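Side-chain contacts in initiator protein NS1 (PDB 4R94), which nicks and unwinds viral DNA to start and direct replication of murine minute virus, the chain here being its N-terminal origin-binding nickase domain: residues E24-V29 and K143-Q148; I89-V94 and V116-G121; H127-I132 and Y209-K214; L186-K191 and Y197-L202. All blocks are in the same frame, centred on the assembly; numbering follows the deposited sequence.

How the interactions relate
The first contact segment from the N terminus lies on strand 24-31, and interaction 1 closes a long loop by setting helix 142-160 against it. Within that loop lies interaction 2, which folds helix 81-104 back onto strand 112-121. Interaction 3 starts on the next strand, 125-134, and ends just after helix 203-211, so its segments alternate along the chain with those of interaction 1. Interaction 4, a short loop between 186-191 and 197-202, falls within the span of interaction 3. All four reach the same antiparallel sheet. Interactions 2 and 3 share the magnesium ion and are joined by a Glu119-Lys214 salt bridge. Backbone bonds of strand 24-31 link interaction 1 to interactions 3 and 4.

Interaction 1. Residues E24-V29 and K143-Q148; sequences EVFSFV and KWWRRQ
Phe26 and Phe28 of strand 24-31 face Trp145 and Arg146 of helix 142-160. Here helix 142-160 packs against the antiparallel sheet of the nickase domain. The short axes run 10.1 Å apart at 34°, and the contact is made wholly by van der Waals touch. Phe26 reaches out with one ring corner: Phe26 CE2 lies over a face of the Trp145 indole, 3.8 Å from Trp145 CD1. The two rings are set obliquely, with planes at 48°. Phe137 also touches both of these residues. Two residues on, Phe28 points to the same helix and meets its backbone and CB atoms. Its CG stands anti to the carbonyl carbon (chi1 -60°), which sends the ring out toward the helix. Phe28 CZ comes 3.7 Å from Trp145 CB. Val183 and Leu185 of the neighbouring strand also pack on the Phe28 ring. Arg146 offers only its root here, because its chain bends away at chi2 and chi3. Its guanidinium NH1 is hydrogen-bonded to Val183 O and Asn150 OD1. Beside the helix backbone, Phe28 CE1 lies 3.8 Å from Arg146 CA.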
# COMPACT_ATOMS: atom_id res chain seq x y z
N GLU A 24 16.29 -8.00 -3.63
CA GLU A 24 15.63 -7.33 -4.75
C GLU A 24 14.13 -7.57 -4.67
O GLU A 24 13.69 -8.69 -4.40
CB GLU A 24 16.18 -7.82 -6.10
CG GLU A 24 17.51 -7.18 -6.49
CD GLU A 24 17.95 -7.53 -7.91
OE1 GLU A 24 18.43 -8.66 -8.12
OE2 GLU A 24 17.81 -6.68 -8.82
N VAL A 25 13.36 -6.50 -4.85
CA VAL A 25 11.89 -6.58 -4.78
C VAL A 25 11.28 -5.63 -5.82
O VAL A 25 11.90 -4.66 -6.22
CB VAL A 25 11.33 -6.21 -3.38
CG1 VAL A 25 11.77 -7.21 -2.31
CG2 VAL A 25 11.72 -4.80 -2.98
N PHE A 26 10.05 -5.92 -6.24
CA PHE A 26 9.30 -4.98 -7.05
C PHE A 26 8.82 -3.80 -6.21
O PHE A 26 8.61 -3.92 -5.00
CB PHE A 26 8.06 -5.63 -7.68
CG PHE A 26 8.34 -6.77 -8.62
CD1 PHE A 26 9.32 -6.68 -9.59
CD2 PHE A 26 7.57 -7.92 -8.55
CE1 PHE A 26 9.54 -7.75 -10.47
CE2 PHE A 26 7.79 -8.98 -9.41
CZ PHE A 26 8.79 -8.89 -10.37
N SER A 27 8.61 -2.67 -6.87
CA SER A 27 8.00 -1.51 -6.24
C SER A 27 6.73 -1.16 -6.99
O SER A 27 6.76 -0.89 -8.19
CB SER A 27 8.98 -0.33 -6.25
OG SER A 27 8.32 0.88 -5.89
N PHE A 28 5.60 -1.23 -6.29
CA PHE A 28 4.30 -0.85 -6.85
C PHE A 28 3.68 0.32 -6.10
O PHE A 28 3.98 0.55 -4.93
CB PHE A 28 3.29 -2.01 -6.77
CG PHE A 28 3.69 -3.25 -7.51
CD1 PHE A 28 3.53 -3.33 -8.88
CD2 PHE A 28 4.21 -4.34 -6.82
CE1 PHE A 28 3.89 -4.47 -9.56
CE2 PHE A 28 4.57 -5.50 -7.51
CZ PHE A 28 4.43 -5.55 -8.88
N VAL A 29 2.81 1.06 -6.77
CA VAL A 29 1.93 2.00 -6.08
C VAL A 29 0.49 1.69 -6.46
O VAL A 29 0.15 1.56 -7.64
CB VAL A 29 2.26 3.47 -6.42
CG1 VAL A 29 1.28 4.40 -5.76
CG2 VAL A 29 3.67 3.81 -5.96
N LYS A 143 6.13 -6.84 -15.17
CA LYS A 143 5.01 -6.38 -15.99
C LYS A 143 3.75 -7.22 -15.79
O LYS A 143 2.65 -6.67 -15.69
CB LYS A 143 5.39 -6.40 -17.47
CG LYS A 143 6.36 -5.29 -17.86
CD LYS A 143 7.13 -5.68 -19.12
CE LYS A 143 7.60 -4.46 -19.88
NZ LYS A 143 6.44 -3.74 -20.49
N TRP A 144 3.92 -8.53 -15.76
CA TRP A 144 2.81 -9.45 -15.49
C TRP A 144 2.21 -9.18 -14.12
O TRP A 144 0.98 -9.16 -13.97
CB TRP A 144 3.28 -10.90 -15.58
CG TRP A 144 2.20 -11.92 -15.35
CD1 TRP A 144 1.42 -12.51 -16.29
CD2 TRP A 144 1.81 -12.49 -14.09
NE1 TRP A 144 0.56 -13.41 -15.70
CE2 TRP A 144 0.78 -13.42 -14.35
CE3 TRP A 144 2.23 -12.30 -12.77
CZ2 TRP A 144 0.17 -14.15 -13.34
CZ3 TRP A 144 1.63 -13.04 -11.77
CH2 TRP A 144 0.60 -13.95 -12.06
N TRP A 145 3.07 -8.96 -13.12
CA TRP A 145 2.59 -8.71 -11.77
C TRP A 145 1.77 -7.43 -11.74
O TRP A 145 0.68 -7.40 -11.15
CB TRP A 145 3.77 -8.63 -10.77
CG TRP A 145 3.98 -9.92 -10.02
CD1 TRP A 145 4.72 -10.99 -10.43
CD2 TRP A 145 3.42 -10.27 -8.75
NE1 TRP A 145 4.66 -11.99 -9.48
CE2 TRP A 145 3.87 -11.57 -8.44
CE3 TRP A 145 2.58 -9.61 -7.84
CZ2 TRP A 145 3.50 -12.23 -7.26
CZ3 TRP A 145 2.23 -10.25 -6.66
CH2 TRP A 145 2.69 -11.56 -6.39
N ARG A 146 2.27 -6.37 -12.38
CA ARG A 146 1.51 -5.11 -12.39
C ARG A 146 0.15 -5.29 -13.04
O ARG A 146 -0.86 -4.78 -12.55
CB ARG A 146 2.27 -4.00 -13.11
CG ARG A 146 1.65 -2.60 -12.91
CD ARG A 146 1.74 -1.72 -14.16
NE ARG A 146 0.91 -2.26 -15.24
CZ ARG A 146 -0.41 -2.13 -15.32
NH1 ARG A 146 -1.07 -1.47 -14.38
NH2 ARG A 146 -1.08 -2.66 -16.34
N ARG A 147 0.11 -6.01 -14.15
CA ARG A 147 -1.16 -6.23 -14.84
C ARG A 147 -2.16 -7.01 -13.99
O ARG A 147 -3.33 -6.62 -13.89
CB ARG A 147 -0.94 -6.95 -16.17
CG ARG A 147 -2.23 -7.18 -16.93
CD ARG A 147 -1.96 -7.60 -18.36
NE ARG A 147 -1.05 -8.74 -18.42
CZ ARG A 147 -1.43 -10.01 -18.27
NH1 ARG A 147 -2.70 -10.30 -18.05
NH2 ARG A 147 -0.53 -10.98 -18.35
N GLN A 148 -1.71 -8.10 -13.38
CA GLN A 148 -2.57 -8.94 -12.56
C GLN A 148 -3.08 -8.18 -11.35
O GLN A 148 -4.27 -8.23 -11.02
CB GLN A 148 -1.83 -10.19 -12.10
CG GLN A 148 -1.48 -11.12 -13.24
CD GLN A 148 -2.72 -11.66 -13.91
OE1 GLN A 148 -3.69 -12.03 -13.25
NE2 GLN A 148 -2.71 -11.70 -15.24

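Interaction 2. Residues I89-V94 and V116-G121; sequences IFDSLV and VQHEWG. With MG (magnesium ion), chain B.
Val116 touches Asp91 with one methyl: Val116 CG1 lies 3.5 Å from Asp91 OD1. Gln117 is turned from the helix. Gln117 NE2 donates to Glu119 OE2 over 2.9 Å, close to its own amide plane and onto the anti lone pair of the carboxylate. His118 carries the main contact. His118 NE2 donates to Asp91 OD1 over 2.8 Å at 160°. The oxygen lies in the imidazole plane, while the nitrogen meets the carboxylate on its anti side, somewhat out of its plane. The carboxylate and ring planes are turned 58° apart. Asp91 reaches the ring from the flank of the helix because its CG lies opposite the backbone N (chi1 -163°). This buried His-carboxylate bond ties helix 81-104 to the antiparallel sheet of the nickase domain. Trp126 NE1 is bonded to His118 ND1, so both ring nitrogens are held and the ring's rotation is fixed. Asp91 OD2 has a salt bridge to Lys95, and the nearby lysine charge would probably favour an ionised carboxylate. Phe90 comes up to the edge of the same ring, with Phe90 C 4.1 Å from His118 CE1. Glu119 points to the other side of the strand. Its chain is extended beyond CG, and Glu119 OE1 binds the magnesium ion at 2.1 Å. His127, His129 and three waters complete the shell, and Glu119 OE2 also forms a salt bridge with Lys214.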
# COMPACT_ATOMS: atom_id res chain seq x y z
N ILE A 89 -9.82 0.14 5.02
CA ILE A 89 -10.40 -0.62 3.94
C ILE A 89 -9.38 -0.81 2.81
O ILE A 89 -9.21 -1.92 2.34
CB ILE A 89 -11.67 0.05 3.41
CG1 ILE A 89 -12.78 -0.07 4.47
CG2 ILE A 89 -12.11 -0.59 2.08
CD1 ILE A 89 -14.02 0.74 4.17
N PHE A 90 -8.70 0.25 2.38
CA PHE A 90 -7.75 0.08 1.28
C PHE A 90 -6.61 -0.87 1.67
O PHE A 90 -6.13 -1.63 0.83
CB PHE A 90 -7.18 1.42 0.83
CG PHE A 90 -8.11 2.23 -0.03
CD1 PHE A 90 -9.04 1.61 -0.87
CD2 PHE A 90 -8.04 3.61 -0.02
CE1 PHE A 90 -9.89 2.37 -1.68
CE2 PHE A 90 -8.87 4.37 -0.84
CZ PHE A 90 -9.80 3.75 -1.66
N ASP A 91 -6.19 -0.84 2.93
CA ASP A 91 -5.12 -1.75 3.37
C ASP A 91 -5.57 -3.19 3.15
O ASP A 91 -4.82 -4.00 2.60
CB ASP A 91 -4.75 -1.51 4.83
CG ASP A 91 -3.41 -2.13 5.20
OD1 ASP A 91 -2.39 -1.74 4.59
OD2 ASP A 91 -3.39 -3.01 6.09
N SER A 92 -6.81 -3.48 3.53
CA SER A 92 -7.32 -4.83 3.32
C SER A 92 -7.42 -5.19 1.83
O SER A 92 -7.09 -6.31 1.46
CB SER A 92 -8.70 -5.04 4.02
OG SER A 92 -9.77 -4.37 3.38
N LEU A 93 -7.87 -4.25 0.99
CA LEU A 93 -8.02 -4.51 -0.44
C LEU A 93 -6.69 -4.69 -1.17
O LEU A 93 -6.57 -5.57 -2.04
CB LEU A 93 -8.83 -3.40 -1.11
CG LEU A 93 -10.28 -3.25 -0.65
CD1 LEU A 93 -10.90 -2.09 -1.41
CD2 LEU A 93 -11.11 -4.54 -0.85
N VAL A 94 -5.72 -3.84 -0.84
CA VAL A 94 -4.38 -3.97 -1.40
C VAL A 94 -3.81 -5.35 -1.09
O VAL A 94 -3.34 -6.06 -2.00
CB VAL A 94 -3.45 -2.87 -0.87
CG1 VAL A 94 -2.00 -3.16 -1.28
CG2 VAL A 94 -3.89 -1.50 -1.41
N VAL A 116 4.20 -2.49 3.11
CA VAL A 116 3.11 -1.66 2.62
C VAL A 116 3.13 -0.32 3.36
O VAL A 116 3.29 -0.30 4.58
CB VAL A 116 1.77 -2.41 2.85
CG1 VAL A 116 0.57 -1.49 2.74
CG2 VAL A 116 1.68 -3.60 1.89
N GLN A 117 3.03 0.80 2.64
CA GLN A 117 2.93 2.10 3.32
C GLN A 117 1.96 3.05 2.63
O GLN A 117 2.12 3.41 1.45
CB GLN A 117 4.30 2.79 3.42
CG GLN A 117 4.21 4.16 4.09
CD GLN A 117 5.52 4.53 4.78
OE1 GLN A 117 5.97 3.83 5.68
NE2 GLN A 117 6.12 5.65 4.37
N HIS A 118 0.94 3.45 3.38
CA HIS A 118 -0.05 4.40 2.90
C HIS A 118 0.43 5.81 3.13
O HIS A 118 0.86 6.14 4.23
CB HIS A 118 -1.38 4.23 3.62
CG HIS A 118 -2.01 2.89 3.41
ND1 HIS A 118 -2.99 2.67 2.48
CD2 HIS A 118 -1.77 1.70 4.01
CE1 HIS A 118 -3.35 1.40 2.53
NE2 HIS A 118 -2.62 0.79 3.44
N GLU A 119 0.31 6.63 2.09
CA GLU A 119 0.79 8.01 2.11
C GLU A 119 -0.21 8.99 1.49
O GLU A 119 -1.22 8.60 0.88
CB GLU A 119 2.13 8.13 1.37
CG GLU A 119 3.23 7.27 1.96
CD GLU A 119 4.58 7.47 1.29
OE1 GLU A 119 4.64 7.99 0.15
OE2 GLU A 119 5.58 7.08 1.92
N TRP A 120 0.09 10.28 1.65
CA TRP A 120 -0.74 11.32 1.07
C TRP A 120 0.17 12.25 0.30
O TRP A 120 0.98 12.96 0.89
CB TRP A 120 -1.50 12.10 2.14
CG TRP A 120 -2.48 13.06 1.56
CD1 TRP A 120 -2.24 14.35 1.15
CD2 TRP A 120 -3.86 12.81 1.32
NE1 TRP A 120 -3.40 14.91 0.67
CE2 TRP A 120 -4.41 13.99 0.77
CE3 TRP A 120 -4.69 11.71 1.52
CZ2 TRP A 120 -5.76 14.08 0.40
CZ3 TRP A 120 -6.03 11.80 1.16
CH2 TRP A 120 -6.55 12.99 0.61
N GLY A 121 0.05 12.22 -1.02
CA GLY A 121 0.89 13.04 -1.86
C GLY A 121 0.31 14.43 -2.03
O GLY A 121 -0.90 14.62 -2.02
MG MG B . 4.57 8.26 -1.90
O HOH W 1 4.71 8.66 -3.98
O HOH W 2 4.28 10.31 -1.33
O HOH W 3 6.61 8.49 -1.93

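Interaction 3. Residues H127-I132 and Y209-K214; sequences HCHVLI and YYFLTK. With MG (magnesium ion), chain B.
Phe211 lays one corner of its ring over a face of the His129 imidazole. Phe211 CE1 stands 3.4 Å from His129 CG, offset toward the rim of the ring. The two planes are inclined at 55°, an oblique meeting. On its other flank Phe211 CE2 meets Leu131 CD1 at 3.9 Å, so the phenyl ring spans two residues of strand 125-134. One face of Phe211 is in turn covered by Tyr210 CD2, over the ring centre. The His129 ring is held at two places: Phe211 presses on its face, and His129 NE2 binds the magnesium ion at 2.2 Å. His127 NE2 binds the same ion at 2.3 Å. Its CG sits between the backbone N and the carbonyl carbon (chi1 59°), which swings the ring to the metal. His127 ND1 is hydrogen-bonded to Gly125 O, fixing that ring's rotation. Glu119 and three waters complete the shell. Tyr210 does not bind the ion directly. Tyr210 OH is hydrogen-bonded over 2.9 Å to water 3, a metal ligand. Lys214 CE lies over a face of the Tyr210 ring, offset toward its rim. This is the active site of an HUH-type nickase, in which the His-Cys-His metal motif (assigned as RCR-2) meets the segment of the nuclease tyrosine Tyr210 (assigned as RCR-3), as in rolling-circle initiators.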
# COMPACT_ATOMS: atom_id res chain seq x y z
N HIS A 127 -2.30 7.26 -1.61
CA HIS A 127 -1.76 6.17 -2.42
C HIS A 127 -1.07 5.20 -1.49
O HIS A 127 -0.82 5.51 -0.33
CB HIS A 127 -0.81 6.68 -3.49
CG HIS A 127 0.37 7.43 -2.96
ND1 HIS A 127 0.27 8.70 -2.41
CD2 HIS A 127 1.68 7.09 -2.89
CE1 HIS A 127 1.47 9.11 -2.05
NE2 HIS A 127 2.34 8.15 -2.32
N CYS A 128 -0.75 4.01 -2.00
CA CYS A 128 -0.17 2.98 -1.16
C CYS A 128 1.02 2.34 -1.86
O CYS A 128 0.88 1.72 -2.91
CB CYS A 128 -1.25 1.95 -0.78
SG CYS A 128 -0.65 0.71 0.36
N HIS A 129 2.20 2.53 -1.28
CA HIS A 129 3.40 1.86 -1.75
C HIS A 129 3.43 0.41 -1.31
O HIS A 129 3.14 0.09 -0.16
CB HIS A 129 4.63 2.56 -1.22
CG HIS A 129 4.81 3.94 -1.76
ND1 HIS A 129 5.55 4.19 -2.89
CD2 HIS A 129 4.35 5.13 -1.32
CE1 HIS A 129 5.56 5.49 -3.12
NE2 HIS A 129 4.82 6.08 -2.19
N VAL A 130 3.79 -0.46 -2.24
CA VAL A 130 4.05 -1.86 -1.93
C VAL A 130 5.41 -2.29 -2.47
O VAL A 130 5.68 -2.17 -3.66
CB VAL A 130 2.98 -2.78 -2.52
CG1 VAL A 130 3.30 -4.25 -2.17
CG2 VAL A 130 1.61 -2.37 -2.03
N LEU A 131 6.24 -2.82 -1.58
CA LEU A 131 7.45 -3.51 -2.00
C LEU A 131 7.19 -5.00 -1.82
O LEU A 131 6.72 -5.41 -0.77
CB LEU A 131 8.66 -3.08 -1.16
CG LEU A 131 8.99 -1.59 -1.14
CD1 LEU A 131 10.27 -1.36 -0.31
CD2 LEU A 131 9.12 -1.02 -2.55
N ILE A 132 7.49 -5.81 -2.83
CA ILE A 132 7.25 -7.24 -2.68
C ILE A 132 8.20 -8.06 -3.55
O ILE A 132 8.45 -7.73 -4.72
CB ILE A 132 5.77 -7.61 -3.03
CG1 ILE A 132 5.50 -9.09 -2.79
CG2 ILE A 132 5.43 -7.21 -4.46
CD1 ILE A 132 4.02 -9.43 -2.75
N TYR A 209 15.99 3.79 4.73
CA TYR A 209 16.52 5.07 4.29
C TYR A 209 15.49 5.98 3.63
O TYR A 209 15.78 7.13 3.32
CB TYR A 209 17.68 4.85 3.31
CG TYR A 209 18.86 4.11 3.89
CD1 TYR A 209 19.35 4.45 5.15
CD2 TYR A 209 19.48 3.09 3.18
CE1 TYR A 209 20.43 3.78 5.69
CE2 TYR A 209 20.57 2.42 3.71
CZ TYR A 209 21.04 2.77 4.97
OH TYR A 209 22.13 2.10 5.50
N TYR A 210 14.28 5.47 3.38
CA TYR A 210 13.28 6.30 2.73
C TYR A 210 11.89 6.18 3.38
O TYR A 210 11.37 7.17 3.91
CB TYR A 210 13.22 5.97 1.22
CG TYR A 210 12.22 6.83 0.50
CD1 TYR A 210 12.44 8.20 0.33
CD2 TYR A 210 11.04 6.29 -0.00
CE1 TYR A 210 11.51 9.00 -0.31
CE2 TYR A 210 10.11 7.09 -0.65
CZ TYR A 210 10.35 8.44 -0.80
OH TYR A 210 9.41 9.21 -1.43
N PHE A 211 11.24 5.02 3.35
CA PHE A 211 9.86 5.02 3.85
C PHE A 211 9.76 5.34 5.34
O PHE A 211 8.83 6.03 5.77
CB PHE A 211 9.16 3.68 3.54
CG PHE A 211 8.85 3.51 2.09
CD1 PHE A 211 7.98 4.39 1.45
CD2 PHE A 211 9.47 2.52 1.34
CE1 PHE A 211 7.70 4.26 0.09
CE2 PHE A 211 9.20 2.37 -0.02
CZ PHE A 211 8.33 3.25 -0.65
N LEU A 212 10.73 4.89 6.13
CA LEU A 212 10.72 5.19 7.56
C LEU A 212 11.14 6.64 7.89
O LEU A 212 11.10 7.05 9.05
CB LEU A 212 11.63 4.20 8.31
CG LEU A 212 11.17 2.74 8.33
CD1 LEU A 212 12.00 1.89 9.31
CD2 LEU A 212 9.66 2.64 8.65
N THR A 213 11.52 7.42 6.89
CA THR A 213 11.86 8.82 7.14
C THR A 213 10.67 9.76 7.08
O THR A 213 10.81 10.95 7.41
CB THR A 213 12.93 9.36 6.15
OG1 THR A 213 12.35 9.53 4.84
CG2 THR A 213 14.13 8.44 6.07
N LYS A 214 9.51 9.27 6.64
CA LYS A 214 8.35 10.14 6.43
C LYS A 214 7.75 10.63 7.75
O LYS A 214 7.92 10.01 8.80
CB LYS A 214 7.26 9.41 5.62
CG LYS A 214 7.72 8.83 4.27
CD LYS A 214 8.27 9.90 3.33
CE LYS A 214 8.64 9.29 1.96
NZ LYS A 214 7.45 8.97 1.10
MG MG B . 4.57 8.26 -1.90
O HOH W 3 6.61 8.49 -1.93
O HOH W 1 4.71 8.66 -3.98
O HOH W 2 4.28 10.31 -1.33

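Interaction 4. Residues L186-K191 and Y197-L202; sequences LTYKHK and YTKCVL
Lys199 N donates to Leu186 O over 3.0 Å, nearly straight at 171°. Tyr188 N donates to Tyr197 O, also over 3.0 Å. These two bonds flank Thr187 and Thr198, whose backbones form a single beta bridge. Waters extend the link: water 4 donates to Leu186 O and Lys199 O, and water 5 joins Tyr188 O to Tyr197 N. Outside this backbone frame, the Tyr188 ring lies across the Lys199 chain. Lys199 CG sits over one ring face, 3.8 Å from the centroid of the Tyr188 ring, in a CH-pi contact. The lysine chain is fully extended, and its CB, CG and CD cross one face of the ring. At the ring's edge, Tyr188 CE1 lies 3.4 Å from Thr198 O. Tyr188 OH is hydrogen-bonded to water 6, and Cys200 N donates to the same water. Toward the sheet, Leu186 CD2 meets Val201 CG1 at 3.6 Å. Leu186 and Val201 also bond through their backbones to Ser27 and Val25 of strand 24-31. The contact is the base of a hairpin-like loop leaving the sheet; its far part, residues 191-195, is the origin-binding region of the nickase domain.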
# COMPACT_ATOMS: atom_id res chain seq x y z
N LEU A 186 7.38 0.47 -10.72
CA LEU A 186 8.60 1.27 -10.89
C LEU A 186 9.42 0.73 -12.05
O LEU A 186 9.71 -0.46 -12.11
CB LEU A 186 9.45 1.28 -9.62
CG LEU A 186 10.67 2.20 -9.73
CD1 LEU A 186 10.21 3.65 -9.74
CD2 LEU A 186 11.65 1.95 -8.59
N THR A 187 9.80 1.63 -12.96
CA THR A 187 10.65 1.25 -14.09
C THR A 187 11.82 2.22 -14.14
O THR A 187 11.80 3.25 -13.48
CB THR A 187 9.91 1.30 -15.43
OG1 THR A 187 9.33 2.60 -15.62
CG2 THR A 187 8.81 0.25 -15.49
N TYR A 188 12.84 1.88 -14.91
CA TYR A 188 13.86 2.88 -15.20
C TYR A 188 13.27 4.00 -16.06
O TYR A 188 12.37 3.77 -16.87
CB TYR A 188 15.05 2.23 -15.89
CG TYR A 188 15.77 1.25 -15.01
CD1 TYR A 188 15.36 -0.08 -14.96
CD2 TYR A 188 16.83 1.66 -14.21
CE1 TYR A 188 16.01 -0.98 -14.14
CE2 TYR A 188 17.47 0.76 -13.38
CZ TYR A 188 17.06 -0.55 -13.36
OH TYR A 188 17.71 -1.44 -12.54
N LYS A 189 13.78 5.22 -15.87
CA LYS A 189 13.37 6.36 -16.69
C LYS A 189 13.54 6.03 -18.18
O LYS A 189 14.51 5.37 -18.58
CB LYS A 189 14.18 7.61 -16.33
CG LYS A 189 13.94 8.15 -14.91
CD LYS A 189 14.74 9.44 -14.63
CE LYS A 189 16.24 9.16 -14.54
NZ LYS A 189 17.07 10.39 -14.28
N HIS A 190 12.61 6.48 -19.02
CA HIS A 190 12.65 6.15 -20.44
C HIS A 190 11.87 7.14 -21.31
O HIS A 190 11.13 7.98 -20.79
CB HIS A 190 12.13 4.74 -20.68
CG HIS A 190 10.69 4.56 -20.28
ND1 HIS A 190 9.68 4.40 -21.20
CD2 HIS A 190 10.11 4.54 -19.06
CE1 HIS A 190 8.53 4.27 -20.56
NE2 HIS A 190 8.76 4.36 -19.26
N LYS A 191 12.03 7.04 -22.62
CA LYS A 191 11.23 7.82 -23.55
C LYS A 191 9.91 7.09 -23.80
O LYS A 191 9.87 5.85 -23.75
CB LYS A 191 11.98 8.06 -24.87
CG LYS A 191 13.36 8.68 -24.71
CD LYS A 191 13.30 10.19 -24.52
CE LYS A 191 14.69 10.76 -24.21
NZ LYS A 191 14.69 12.24 -24.03
N TYR A 197 11.91 -0.91 -18.67
CA TYR A 197 12.46 -2.04 -17.94
C TYR A 197 12.07 -1.94 -16.49
O TYR A 197 12.18 -0.88 -15.89
CB TYR A 197 13.98 -2.08 -18.05
CG TYR A 197 14.51 -2.35 -19.44
CD1 TYR A 197 14.56 -3.65 -19.93
CD2 TYR A 197 14.97 -1.32 -20.25
CE1 TYR A 197 15.06 -3.91 -21.19
CE2 TYR A 197 15.46 -1.57 -21.52
CZ TYR A 197 15.51 -2.87 -21.98
OH TYR A 197 16.00 -3.14 -23.24
N THR A 198 11.59 -3.04 -15.93
CA THR A 198 11.25 -3.08 -14.51
C THR A 198 12.46 -2.73 -13.66
O THR A 198 13.56 -3.26 -13.91
CB THR A 198 10.74 -4.47 -14.13
OG1 THR A 198 9.54 -4.72 -14.88
CG2 THR A 198 10.46 -4.56 -12.63
N LYS A 199 12.27 -1.85 -12.68
CA LYS A 199 13.36 -1.45 -11.78
C LYS A 199 13.13 -2.01 -10.39
O LYS A 199 12.33 -1.47 -9.61
CB LYS A 199 13.48 0.08 -11.72
CG LYS A 199 14.63 0.61 -10.83
CD LYS A 199 14.77 2.11 -10.97
CE LYS A 199 15.83 2.64 -10.01
NZ LYS A 199 15.77 4.12 -9.94
N CYS A 200 13.81 -3.10 -10.06
CA CYS A 200 13.71 -3.64 -8.72
C CYS A 200 14.44 -2.72 -7.75
O CYS A 200 15.37 -1.98 -8.13
CB CYS A 200 14.27 -5.06 -8.67
SG CYS A 200 13.31 -6.22 -9.67
N VAL A 201 13.99 -2.71 -6.51
CA VAL A 201 14.65 -1.92 -5.49
C VAL A 201 15.15 -2.84 -4.40
O VAL A 201 14.81 -4.02 -4.37
CB VAL A 201 13.72 -0.84 -4.90
CG1 VAL A 201 13.22 0.09 -6.00
CG2 VAL A 201 12.55 -1.48 -4.17
N LEU A 202 15.99 -2.30 -3.52
CA LEU A 202 16.53 -3.07 -2.41
C LEU A 202 15.65 -2.88 -1.17
O LEU A 202 15.54 -1.76 -0.64
CB LEU A 202 17.99 -2.67 -2.13
CG LEU A 202 19.00 -3.00 -3.23
CD1 LEU A 202 20.42 -2.81 -2.70
CD2 LEU A 202 18.83 -4.40 -3.78
O HOH W 4 9.66 -2.40 -9.58
O HOH W 5 12.77 1.72 -18.47
O HOH W 6 16.10 -3.82 -11.74